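Local coordinates for aerotolerance-related membrane protein (Bacteroides fragilis, PDB 4JDU) that binds calcium through a von Willebrand factor type A domain, within a membrane protein that is probably concerned with tolerance of oxygen, at residues I137-V141 against I181-G185; R172-A176 against I188-V192; G8-M12 against F102-V108; I53-A59 against A93-A98. The protein carries 6 engineered substitutions. All blocks are in the same frame, centred on the assembly; numbering follows the deposited sequence. Where two conformers were deposited one is given.

Contact 1: residues I137-V141 against I181-G185; sequences IQVNV and IAKEG
Val-141 and Ile-181 meet methyl to methyl, CG2 of Val-141 lying 3.6 Å from CG2 of Ile-181, with the two side chains crossing at about a right angle. The valine branch that does this stands anti to its own carbonyl carbon, where it also reaches Ala-182 (Val-141 CG2 to Ala-182 CB, 4.2 Å). Two residues earlier, Val-139 faces the same helix and lays its carbonyl O 3.6 Å from Ala-182 CA. A single, nearly straight bond joins the backbones: Val-139 N donates to Gly-185 O over 2.8 Å at 172°. That oxygen is also approached by the CA-H of Gln-138, a weaker contact. Helix 175-184 is the helix of the crossover connection between parallel strands 138-143 and 189-191, a beta-alpha-beta unit, and Gly-185 is where the chain leaves it. Without a side chain, Gly-185 can bring its CA to 3.9 Å from Val-139 CB, while its N still closes the last helical turn on Ile-181 O. Further out, Ala-125 and Ala-129 of helix 125-134 pack on Ile-181. On the strand's other side Asn-140 ND2 bonds to Gln-138 OE1 over 3.0 Å, approaching from above the carbonyl plane, and Gln-138 NE2 turns to Glu-205 and to the backbone of Asn-186.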
loop_
_atom_site.group_PDB
_atom_site.type_symbol
_atom_site.label_atom_id
_atom_site.label_comp_id
_atom_site.label_asym_id
_atom_site.label_seq_id
_atom_site.Cartn_x
_atom_site.Cartn_y
_atom_site.Cartn_z
ATOM N N ILE A 137 5.089 -12.125 -10.898
ATOM C CA ILE A 137 5.148 -10.844 -10.190
ATOM C C ILE A 137 4.756 -11.029 -8.731
ATOM O O ILE A 137 3.591 -11.301 -8.419
ATOM C CB ILE A 137 4.208 -9.789 -10.820
ATOM C CG1 ILE A 137 4.552 -9.538 -12.288
ATOM C CG2 ILE A 137 4.250 -8.479 -10.015
ATOM C CD1 ILE A 137 3.528 -8.678 -13.001
ATOM N N GLN A 138 5.730 -10.884 -7.839
ATOM C CA GLN A 138 5.497 -11.063 -6.407
ATOM C C GLN A 138 4.615 -9.961 -5.828
ATOM O O GLN A 138 4.756 -8.789 -6.180
ATOM C CB GLN A 138 6.839 -11.057 -5.678
ATOM C CG GLN A 138 6.744 -11.102 -4.163
ATOM C CD GLN A 138 8.107 -11.018 -3.514
ATOM O OE1 GLN A 138 8.782 -9.986 -3.593
ATOM N NE2 GLN A 138 8.532 -12.112 -2.883
ATOM N N VAL A 139 3.704 -10.341 -4.939
ATOM C CA VAL A 139 2.888 -9.353 -4.233
ATOM C C VAL A 139 3.130 -9.445 -2.733
ATOM O O VAL A 139 2.865 -10.477 -2.103
ATOM C CB VAL A 139 1.388 -9.518 -4.493
ATOM C CG1 VAL A 139 0.616 -8.375 -3.847
ATOM C CG2 VAL A 139 1.101 -9.593 -5.986
ATOM N N ASN A 140 3.657 -8.348 -2.195
ATOM C CA ASN A 140 3.940 -8.191 -0.773
ATOM C C ASN A 140 2.920 -7.248 -0.168
ATOM O O ASN A 140 2.386 -6.374 -0.849
ATOM C CB ASN A 140 5.343 -7.605 -0.591
ATOM C CG ASN A 140 6.411 -8.444 -1.267
ATOM O OD1 ASN A 140 6.728 -9.547 -0.808
ATOM N ND2 ASN A 140 6.978 -7.927 -2.362
ATOM N N VAL A 141 2.663 -7.408 1.121
ATOM C CA VAL A 141 1.722 -6.530 1.802
ATOM C C VAL A 141 2.304 -5.995 3.109
ATOM O O VAL A 141 2.787 -6.767 3.957
ATOM C CB VAL A 141 0.380 -7.246 2.084
ATOM C CG1 VAL A 141 -0.593 -6.290 2.754
ATOM C CG2 VAL A 141 -0.229 -7.805 0.797
ATOM N N ILE A 181 -3.390 -12.338 1.092
ATOM C CA ILE A 181 -2.959 -11.673 -0.142
ATOM C C ILE A 181 -1.474 -11.903 -0.397
ATOM O O ILE A 181 -1.082 -12.287 -1.505
ATOM C CB ILE A 181 -3.280 -10.169 -0.117
ATOM C CG1 ILE A 181 -4.800 -9.962 -0.143
ATOM C CG2 ILE A 181 -2.622 -9.449 -1.299
ATOM C CD1 ILE A 181 -5.239 -8.544 0.220
ATOM N N ALA A 182 -0.651 -11.715 0.628
ATOM C CA ALA A 182 0.784 -11.933 0.479
ATOM C C ALA A 182 1.095 -13.395 0.193
ATOM O O ALA A 182 1.966 -13.697 -0.634
ATOM C CB ALA A 182 1.532 -11.465 1.722
ATOM N N LYS A 183 0.405 -14.312 0.874
ATOM C CA LYS A 183 0.612 -15.739 0.641
ATOM C C LYS A 183 0.333 -16.088 -0.817
ATOM O O LYS A 183 1.170 -16.705 -1.493
ATOM C CB LYS A 183 -0.283 -16.570 1.564
ATOM C CG LYS A 183 -0.360 -18.044 1.160
ATOM C CD LYS A 183 -1.488 -18.756 1.897
ATOM C CE LYS A 183 -1.653 -20.184 1.401
ATOM N NZ LYS A 183 -2.777 -20.863 2.105
ATOM N N GLU A 184 -0.831 -15.681 -1.312
ATOM C CA GLU A 184 -1.202 -16.032 -2.674
ATOM C C GLU A 184 -0.367 -15.265 -3.687
ATOM O O GLU A 184 -0.241 -15.696 -4.831
ATOM C CB GLU A 184 -2.699 -15.806 -2.909
ATOM C CG GLU A 184 -3.598 -16.734 -2.090
ATOM C CD GLU A 184 -3.390 -18.213 -2.367
ATOM O OE1 GLU A 184 -3.745 -19.025 -1.485
ATOM O OE2 GLU A 184 -2.896 -18.575 -3.459
ATOM N N GLY A 185 0.205 -14.137 -3.261
ATOM C CA GLY A 185 1.104 -13.367 -4.103
ATOM C C GLY A 185 2.555 -13.818 -4.043
ATOM O O GLY A 185 3.420 -13.158 -4.631
#

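Contact 2: residues R172-A176 against I188-V192; sequences RLNEA and IYIRV
In the beta-alpha-beta crossover that ends on edge strand 189-191, Glu-175 at the start of helix 175-184 is bonded to both Tyr-189 and Arg-191. Arg-191 grips the carboxylate side-on with two nitrogens. Its NE donates to Glu-175 OE2 over 2.8 Å, almost straight at 171°, and its NH2 donates to Glu-175 OE1, also over 2.8 Å. Both oxygens are met on their syn side. The carboxylate and guanidinium planes are 22° apart, so the pair is slightly twisted, while both oxygens lie near the guanidinium plane. A bend at chi3 (-72°) turns the arginine's tip so that this edge faces the glutamate. The anti side of Glu-175 OE2 is used as well, by Tyr-189 OH at 2.7 Å. This one oxygen thus takes two donors, and the carboxylate is held against rotation from both its syn and anti sides.

Van der Waals packing completes the contact. Glu-175 CG rests 3.5 Å from Tyr-189 CE2, and the Leu-173 CD2 methyl lies against the polar ends of the two strand side chains, 3.6 Å from Tyr-189 OH and 3.8 Å from Arg-191 NE. Just before the helix, Asn-174 is the N-cap, its OD1 accepting from Met-177 N. The neighbouring helix start and the arginine would both be expected to stabilise a charged Glu-175. Such a bidentate arginine-carboxylate pair here fastens the last helix-strand unit at the edge of the Rossmann-like sheet characteristic of von Willebrand factor type A domains.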
loop_
_atom_site.group_PDB
_atom_site.type_symbol
_atom_site.label_atom_id
_atom_site.label_comp_id
_atom_site.label_asym_id
_atom_site.label_seq_id
_atom_site.Cartn_x
_atom_site.Cartn_y
_atom_site.Cartn_z
ATOM N N ARG A 172 -10.245 -1.186 11.640
ATOM C CA ARG A 172 -9.270 -2.104 12.218
ATOM C C ARG A 172 -8.347 -2.652 11.140
ATOM O O ARG A 172 -8.771 -2.883 10.007
ATOM C CB ARG A 172 -9.997 -3.279 12.886
ATOM C CG ARG A 172 -10.889 -2.896 14.045
ATOM C CD ARG A 172 -11.725 -4.068 14.567
ATOM N NE ARG A 172 -12.584 -3.639 15.665
ATOM C CZ ARG A 172 -13.757 -3.034 15.500
ATOM N NH1 ARG A 172 -14.213 -2.789 14.276
ATOM N NH2 ARG A 172 -14.474 -2.661 16.547
ATOM N N LEU A 173 -7.085 -2.865 11.490
ATOM C CA LEU A 173 -6.190 -3.613 10.609
ATOM C C LEU A 173 -6.783 -4.995 10.394
ATOM O O LEU A 173 -7.108 -5.693 11.360
ATOM C CB LEU A 173 -4.808 -3.750 11.246
ATOM C CG LEU A 173 -3.838 -4.662 10.480
ATOM C CD1 LEU A 173 -3.286 -3.959 9.266
ATOM C CD2 LEU A 173 -2.712 -5.105 11.395
ATOM N N ASN A 174 -6.950 -5.378 9.131
ATOM C CA ASN A 174 -7.432 -6.712 8.792
ATOM C C ASN A 174 -6.254 -7.596 8.446
ATOM O O ASN A 174 -5.915 -7.778 7.273
ATOM C CB ASN A 174 -8.418 -6.658 7.623
ATOM C CG ASN A 174 -9.106 -7.998 7.377
ATOM O OD1 ASN A 174 -8.589 -9.058 7.740
ATOM N ND2 ASN A 174 -10.275 -7.955 6.751
ATOM N N GLU A 175 -5.628 -8.158 9.466
ATOM C CA GLU A 175 -4.389 -8.884 9.262
ATOM C C GLU A 175 -4.594 -10.156 8.459
ATOM O O GLU A 175 -3.774 -10.470 7.596
ATOM C CB GLU A 175 -3.758 -9.205 10.612
ATOM C CG GLU A 175 -2.294 -9.599 10.542
ATOM C CD GLU A 175 -1.542 -9.142 11.779
ATOM O OE1 GLU A 175 -1.777 -9.716 12.864
ATOM O OE2 GLU A 175 -0.739 -8.192 11.665
ATOM N N ALA A 176 -5.668 -10.892 8.741
ATOM C CA ALA A 176 -5.917 -12.149 8.041
ATOM C C ALA A 176 -5.972 -11.934 6.536
ATOM O O ALA A 176 -5.370 -12.698 5.774
ATOM C CB ALA A 176 -7.206 -12.799 8.542
ATOM N N ILE A 188 5.720 -11.496 1.044
ATOM C CA ILE A 188 5.689 -11.483 2.496
ATOM C C ILE A 188 4.680 -10.481 3.020
ATOM O O ILE A 188 4.288 -9.529 2.326
ATOM C CB ILE A 188 7.068 -11.199 3.133
ATOM C CG1 ILE A 188 7.539 -9.784 2.791
ATOM C CG2 ILE A 188 8.085 -12.265 2.727
ATOM C CD1 ILE A 188 8.746 -9.336 3.581
ATOM N N TYR A 189 4.204 -10.745 4.236
ATOM C CA TYR A 189 3.367 -9.798 4.964
ATOM C C TYR A 189 4.136 -9.291 6.175
ATOM O O TYR A 189 4.752 -10.069 6.914
ATOM C CB TYR A 189 2.045 -10.420 5.437
ATOM C CG TYR A 189 1.344 -9.552 6.461
ATOM C CD1 TYR A 189 0.709 -8.383 6.079
ATOM C CD2 TYR A 189 1.346 -9.886 7.808
ATOM C CE1 TYR A 189 0.089 -7.569 7.010
ATOM C CE2 TYR A 189 0.715 -9.077 8.745
ATOM C CZ TYR A 189 0.086 -7.923 8.333
ATOM O OH TYR A 189 -0.555 -7.081 9.227
ATOM N N ILE A 190 4.102 -7.979 6.376
ATOM C CA ILE A 190 4.696 -7.371 7.559
ATOM C C ILE A 190 3.687 -6.431 8.180
ATOM O O ILE A 190 3.142 -5.564 7.487
ATOM C CB ILE A 190 5.927 -6.533 7.196
ATOM C CG1 ILE A 190 7.005 -7.401 6.550
ATOM C CG2 ILE A 190 6.476 -5.823 8.424
ATOM C CD1 ILE A 190 8.044 -6.595 5.824
ATOM N N ARG A 191 3.429 -6.585 9.478
ATOM C CA ARG A 191 2.659 -5.581 10.202
ATOM C C ARG A 191 3.599 -4.443 10.578
ATOM O O ARG A 191 4.557 -4.635 11.336
ATOM C CB ARG A 191 1.998 -6.135 11.467
ATOM C CG ARG A 191 1.101 -5.084 12.121
ATOM C CD ARG A 191 0.797 -5.369 13.580
ATOM N NE ARG A 191 -0.125 -6.485 13.752
ATOM C CZ ARG A 191 -0.658 -6.830 14.920
ATOM N NH1 ARG A 191 -0.362 -6.137 16.014
ATOM N NH2 ARG A 191 -1.490 -7.859 14.997
ATOM N N VAL A 192 3.339 -3.268 10.032
ATOM C CA VAL A 192 4.263 -2.154 10.193
ATOM C C VAL A 192 4.222 -1.577 11.594
ATOM O O VAL A 192 3.170 -1.147 12.066
ATOM C CB VAL A 192 3.961 -1.034 9.196
ATOM C CG1 VAL A 192 4.959 0.099 9.385
ATOM C CG2 VAL A 192 4.019 -1.571 7.775
#

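Contact 3: residues G8-M12 against F102-V108; sequences GVEVM and FTPQEGV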
loop_
_atom_site.group_PDB
_atom_site.type_symbol
_atom_site.label_atom_id
_atom_site.label_comp_id
_atom_site.label_asym_id
_atom_site.label_seq_id
_atom_site.Cartn_x
_atom_site.Cartn_y
_atom_site.Cartn_z
ATOM N N GLY A 8 19.036 -5.327 -10.626
ATOM C CA GLY A 8 17.968 -4.426 -10.232
ATOM C C GLY A 8 16.586 -5.028 -10.406
ATOM O O GLY A 8 16.365 -5.854 -11.291
ATOM N N VAL A 9 15.657 -4.612 -9.550
ATOM C CA VAL A 9 14.277 -5.085 -9.589
ATOM C C VAL A 9 13.364 -3.890 -9.833
ATOM O O VAL A 9 13.704 -2.770 -9.461
ATOM C CB VAL A 9 13.906 -5.758 -8.248
ATOM C CG1 VAL A 9 12.439 -6.204 -8.210
ATOM C CG2 VAL A 9 14.826 -6.930 -7.986
ATOM N N GLU A 10 12.221 -4.109 -10.474
ATOM C CA GLU A 10 11.216 -3.063 -10.584
ATOM C C GLU A 10 10.200 -3.241 -9.465
ATOM O O GLU A 10 9.693 -4.345 -9.253
ATOM C CB GLU A 10 10.527 -3.099 -11.952
ATOM C CG GLU A 10 11.461 -2.735 -13.090
ATOM C CD GLU A 10 10.751 -2.603 -14.416
ATOM O OE1 GLU A 10 9.505 -2.686 -14.443
ATOM O OE2 GLU A 10 11.448 -2.414 -15.437
ATOM N N VAL A 11 9.924 -2.166 -8.732
ATOM C CA VAL A 11 9.017 -2.243 -7.591
ATOM C C VAL A 11 7.863 -1.264 -7.766
ATOM O O VAL A 11 8.080 -0.058 -7.883
ATOM C CB VAL A 11 9.751 -1.916 -6.268
ATOM C CG1 VAL A 11 8.791 -1.996 -5.078
ATOM C CG2 VAL A 11 10.931 -2.857 -6.071
HETATM N N MSE A 12 6.637 -1.773 -7.794
HETATM C CA MSE A 12 5.478 -0.896 -7.856
HETATM C C MSE A 12 4.811 -0.836 -6.497
HETATM O O MSE A 12 4.311 -1.849 -5.981
HETATM C CB MSE A 12 4.470 -1.355 -8.914
HETATM C CG MSE A 12 3.216 -0.508 -8.938
HETATM SE SE MSE A 12 3.595 1.363 -9.324
HETATM C CE MSE A 12 4.382 1.156 -11.076
ATOM N N PHE A 102 4.561 -2.561 -15.171
ATOM C CA PHE A 102 6.003 -2.773 -15.260
ATOM C C PHE A 102 6.518 -2.553 -16.674
ATOM O O PHE A 102 5.749 -2.587 -17.642
ATOM C CB PHE A 102 6.373 -4.174 -14.752
ATOM C CG PHE A 102 6.103 -4.369 -13.284
ATOM C CD1 PHE A 102 7.030 -3.948 -12.334
ATOM C CD2 PHE A 102 4.915 -4.949 -12.846
ATOM C CE1 PHE A 102 6.794 -4.118 -10.972
ATOM C CE2 PHE A 102 4.661 -5.113 -11.478
ATOM C CZ PHE A 102 5.600 -4.696 -10.537
ATOM N N THR A 103 7.821 -2.319 -16.803
ATOM C CA THR A 103 8.409 -2.162 -18.130
ATOM C C THR A 103 8.616 -3.525 -18.784
ATOM O O THR A 103 8.800 -4.527 -18.101
ATOM C CB THR A 103 9.768 -1.429 -18.103
ATOM O OG1 THR A 103 10.813 -2.351 -17.774
ATOM C CG2 THR A 103 9.752 -0.316 -17.094
ATOM N N PRO A 104 8.592 -3.569 -20.118
ATOM C CA PRO A 104 8.858 -4.846 -20.793
ATOM C C PRO A 104 10.305 -5.348 -20.660
ATOM O O PRO A 104 10.598 -6.422 -21.178
ATOM C CB PRO A 104 8.533 -4.539 -22.260
ATOM C CG PRO A 104 8.598 -3.051 -22.377
ATOM C CD PRO A 104 8.143 -2.525 -21.055
ATOM N N GLN A 105 11.171 -4.607 -19.967
ATOM C CA GLN A 105 12.605 -4.922 -19.903
ATOM C C GLN A 105 12.904 -6.386 -19.568
ATOM O O GLN A 105 12.429 -6.915 -18.564
ATOM C CB GLN A 105 13.333 -3.980 -18.933
ATOM C CG GLN A 105 14.738 -3.600 -19.399
ATOM C CD GLN A 105 15.202 -2.258 -18.861
ATOM O OE1 GLN A 105 15.323 -2.066 -17.649
ATOM N NE2 GLN A 105 15.468 -1.320 -19.765
ATOM N N GLU A 106 13.698 -7.024 -20.425
ATOM C CA GLU A 106 13.908 -8.469 -20.376
ATOM C C GLU A 106 14.556 -8.982 -19.093
ATOM O O GLU A 106 15.567 -8.449 -18.638
ATOM C CB GLU A 106 14.739 -8.924 -21.580
ATOM N N GLY A 107 13.962 -10.030 -18.528
ATOM C CA GLY A 107 14.550 -10.742 -17.407
ATOM C C GLY A 107 14.829 -9.871 -16.197
ATOM O O GLY A 107 15.920 -9.909 -15.626
ATOM N N VAL A 108 13.848 -9.065 -15.817
ATOM C CA VAL A 108 13.975 -8.243 -14.621
ATOM C C VAL A 108 12.955 -8.689 -13.586
ATOM O O VAL A 108 11.829 -9.061 -13.928
ATOM C CB VAL A 108 13.824 -6.727 -14.931
ATOM C CG1 VAL A 108 12.417 -6.396 -15.417
ATOM C CG2 VAL A 108 14.182 -5.891 -13.713
HETATM O O HOH W 1 14.169 -2.193 -15.366
#
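Glu-10 and Thr-103 join strand 9-16 to the loop between helix 91-99 and strand 109-116, in the Rossmann-like alpha/beta fold of a von Willebrand factor type A domain. The loop returns the chain to the sheet, where strand 109-116 runs parallel beside strand 9-16.

The polar contacts gather on the Glu-10 carboxylate. Thr-103 N donates to Glu-10 OE1 over 2.9 Å at 163°, using the syn lone pair. The other oxygen, Glu-10 OE2, is modelled just 2.4 Å from Thr-103 OG1, a hydrogen bond so short that its exact length is doubtful. A water adds a further bridge, donating to Glu-10 OE2 at 2.7 Å and to Gln-105 OE1 at 2.6 Å. Within the loop, Thr-103 OG1 accepts from Gln-105 N over 3.2 Å, which makes an ST turn. The threonine's chi1 of 82° sets OG1 between its backbone N and carbonyl carbon, where it can face both the turn and the glutamate. Outside the two segments, Arg-110 makes a long, weak ion pair with Glu-10 OE1.

The apolar contacts centre on Phe-102, which slides past Glu-10 in the opposite direction, ring and carboxylate planes 22° apart. Its CD1 touches Glu-10 CB at 3.6 Å, and its CZ approaches CB of Met-12, a selenomethionine, at 3.9 Å in the conformer given. The backbone of strand 9-16 lies at the ring's edge. A separate methyl-to-carbonyl contact forms at the far end of the loop, where Val-108 places CG2 3.3 Å from Gly-8 O.

Contact 4: residues I53-A59 against A93-A98; sequences IVFAGDA and AAINLA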
loop_
_atom_site.group_PDB
_atom_site.type_symbol
_atom_site.label_atom_id
_atom_site.label_comp_id
_atom_site.label_asym_id
_atom_site.label_seq_id
_atom_site.Cartn_x
_atom_site.Cartn_y
_atom_site.Cartn_z
ATOM N N ILE A 53 1.382 3.774 -7.298
ATOM C CA ILE A 53 -0.053 3.827 -7.498
ATOM C C ILE A 53 -0.688 4.232 -6.171
ATOM O O ILE A 53 -0.220 3.824 -5.104
ATOM C CB ILE A 53 -0.552 2.429 -7.920
ATOM C CG1 ILE A 53 -0.238 2.213 -9.399
ATOM C CG2 ILE A 53 -2.048 2.243 -7.654
ATOM C CD1 ILE A 53 -0.253 0.764 -9.804
ATOM N N VAL A 54 -1.718 5.066 -6.230
ATOM C CA VAL A 54 -2.565 5.295 -5.061
ATOM C C VAL A 54 -3.950 4.729 -5.326
ATOM O O VAL A 54 -4.407 4.659 -6.482
ATOM C CB VAL A 54 -2.669 6.796 -4.689
ATOM C CG1 VAL A 54 -1.303 7.352 -4.322
ATOM C CG2 VAL A 54 -3.317 7.609 -5.832
ATOM N N PHE A 55 -4.630 4.294 -4.274
ATOM C CA PHE A 55 -5.968 3.749 -4.467
ATOM C C PHE A 55 -6.904 3.986 -3.294
ATOM O O PHE A 55 -6.479 4.085 -2.140
ATOM C CB PHE A 55 -5.912 2.246 -4.803
ATOM C CG PHE A 55 -5.503 1.361 -3.645
ATOM C CD1 PHE A 55 -4.158 1.092 -3.401
ATOM C CD2 PHE A 55 -6.461 0.784 -2.808
ATOM C CE1 PHE A 55 -3.774 0.261 -2.356
ATOM C CE2 PHE A 55 -6.075 -0.036 -1.738
ATOM C CZ PHE A 55 -4.733 -0.293 -1.518
ATOM N N ALA A 56 -8.186 4.051 -3.617
ATOM C CA ALA A 56 -9.245 3.949 -2.627
ATOM C C ALA A 56 -10.308 3.090 -3.293
ATOM O O ALA A 56 -10.107 1.885 -3.432
ATOM C CB ALA A 56 -9.775 5.329 -2.240
ATOM N N GLY A 57 -11.398 3.691 -3.752
ATOM C CA GLY A 57 -12.404 2.950 -4.495
ATOM C C GLY A 57 -11.940 2.607 -5.899
ATOM O O GLY A 57 -12.432 1.659 -6.522
ATOM N N ASP A 58 -10.996 3.394 -6.404
ATOM C CA ASP A 58 -10.371 3.126 -7.692
ATOM C C ASP A 58 -8.871 3.330 -7.532
ATOM O O ASP A 58 -8.421 3.886 -6.526
ATOM C CB ASP A 58 -10.923 4.073 -8.755
ATOM C CG ASP A 58 -11.097 5.488 -8.235
ATOM N N ALA A 59 -8.096 2.870 -8.509
ATOM C CA ALA A 59 -6.643 2.962 -8.454
ATOM C C ALA A 59 -6.099 3.811 -9.600
ATOM O O ALA A 59 -6.620 3.774 -10.724
ATOM C CB ALA A 59 -6.021 1.560 -8.482
ATOM N N ALA A 93 -8.216 -4.049 -7.533
ATOM C CA ALA A 93 -8.037 -3.116 -8.639
ATOM C C ALA A 93 -6.625 -2.538 -8.653
ATOM O O ALA A 93 -6.036 -2.366 -9.723
ATOM C CB ALA A 93 -9.082 -2.005 -8.578
ATOM N N ALA A 94 -6.080 -2.246 -7.474
ATOM C CA ALA A 94 -4.725 -1.705 -7.374
ATOM C C ALA A 94 -3.665 -2.727 -7.795
ATOM O O ALA A 94 -2.710 -2.381 -8.504
ATOM C CB ALA A 94 -4.447 -1.175 -5.955
ATOM N N ILE A 95 -3.830 -3.979 -7.376
ATOM C CA ILE A 95 -2.890 -5.031 -7.773
ATOM C C ILE A 95 -2.952 -5.265 -9.273
ATOM O O ILE A 95 -1.912 -5.389 -9.931
ATOM C CB ILE A 95 -3.162 -6.338 -7.017
ATOM C CG1 ILE A 95 -2.924 -6.123 -5.522
ATOM C CG2 ILE A 95 -2.298 -7.477 -7.570
ATOM C CD1 ILE A 95 -3.395 -7.314 -4.686
ATOM N N ASN A 96 -4.167 -5.310 -9.814
ATOM C CA ASN A 96 -4.347 -5.483 -11.254
ATOM C C ASN A 96 -3.659 -4.373 -12.041
ATOM O O ASN A 96 -2.998 -4.631 -13.040
ATOM C CB ASN A 96 -5.832 -5.514 -11.630
ATOM C CG ASN A 96 -6.489 -6.850 -11.334
ATOM O OD1 ASN A 96 -5.818 -7.862 -11.118
ATOM N ND2 ASN A 96 -7.812 -6.860 -11.339
ATOM N N LEU A 97 -3.812 -3.135 -11.585
ATOM C CA LEU A 97 -3.196 -2.011 -12.265
ATOM C C LEU A 97 -1.677 -2.111 -12.156
ATOM O O LEU A 97 -0.961 -1.912 -13.148
ATOM C CB LEU A 97 -3.688 -0.704 -11.642
ATOM C CG LEU A 97 -3.073 0.564 -12.221
ATOM C CD1 LEU A 97 -3.396 0.710 -13.688
ATOM C CD2 LEU A 97 -3.589 1.763 -11.427
ATOM N N ALA A 98 -1.188 -2.423 -10.955
ATOM C CA ALA A 98 0.253 -2.579 -10.743
ATOM C C ALA A 98 0.866 -3.655 -11.632
ATOM O O ALA A 98 1.953 -3.456 -12.191
ATOM C CB ALA A 98 0.551 -2.862 -9.273
#
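The ring of Phe-55 takes the methyl of Ala-94 over one face. Ala-94 CB stands 3.8 Å from the ring centroid and 29° off the ring normal, a CH-pi contact displaced toward the CD1 side, where Phe-55 CD1 and Ala-94 CB are 3.4 Å apart. The phenylalanine's chi1 of 71° tucks CG between its backbone N and carbonyl carbon, which turns this face to the helix.

Next to the ring the packing is aliphatic. Ala-59, where the chain enters strand 59-66, sets its CB 3.7 Å from Ala-94 CA and also against the CD2 methyl of Leu-97. The helix is thus met by residues on both strands of the beta hairpin formed by 49-55 and 59-66, in whose turn Ala-56 N bonds to Asp-58 O. This is the usual layering of a Rossmann-like von Willebrand factor type A domain, a helix laid over the sheet: strand 53-55 and helix 93-98 run nearly antiparallel, at 162°, with their axes 9.1 Å apart. The small side chain of Ala-94 probably allows the close approach to Phe-55 and Ala-59.

At the other end of the contact Ile-53 extends CD1 over the helix backbone to 3.5 Å from Ala-98 CA. The same methyl touches Leu-97 CG at 3.7 Å, the two side chains crossing obliquely. Met-12 of neighbouring strand 9-16 packs on Ile-53 and Ala-98. Phe-55 lies near the metal site, its side chain about 4 Å from that of the calcium ligand Thr-89 and about 7 Å from the bound calcium ion.

All four contacts reach one mixed sheet. Contacts 1 and 2 share helix 175-184 and adjacent strands, with centres about 12 Å apart; they touch where Asn-140 OD1 meets Ile-188 N at 2.9 Å, probably as a hydrogen bond. Contact 4 is nested in the loop that contact 3 closes, and the two touch through Met-12 in the conformer given. Ile-95 of contact 4 and Phe-102 of contact 3 both pack on contact 1. Contacts 2 and 3 lie about 26 Å apart, centre to centre. Contact 4 comes nearest the bound calcium ion, while the side chain of Leu-173 in contact 2 lies about 11 Å from it; contact 3 is remote from the metal site.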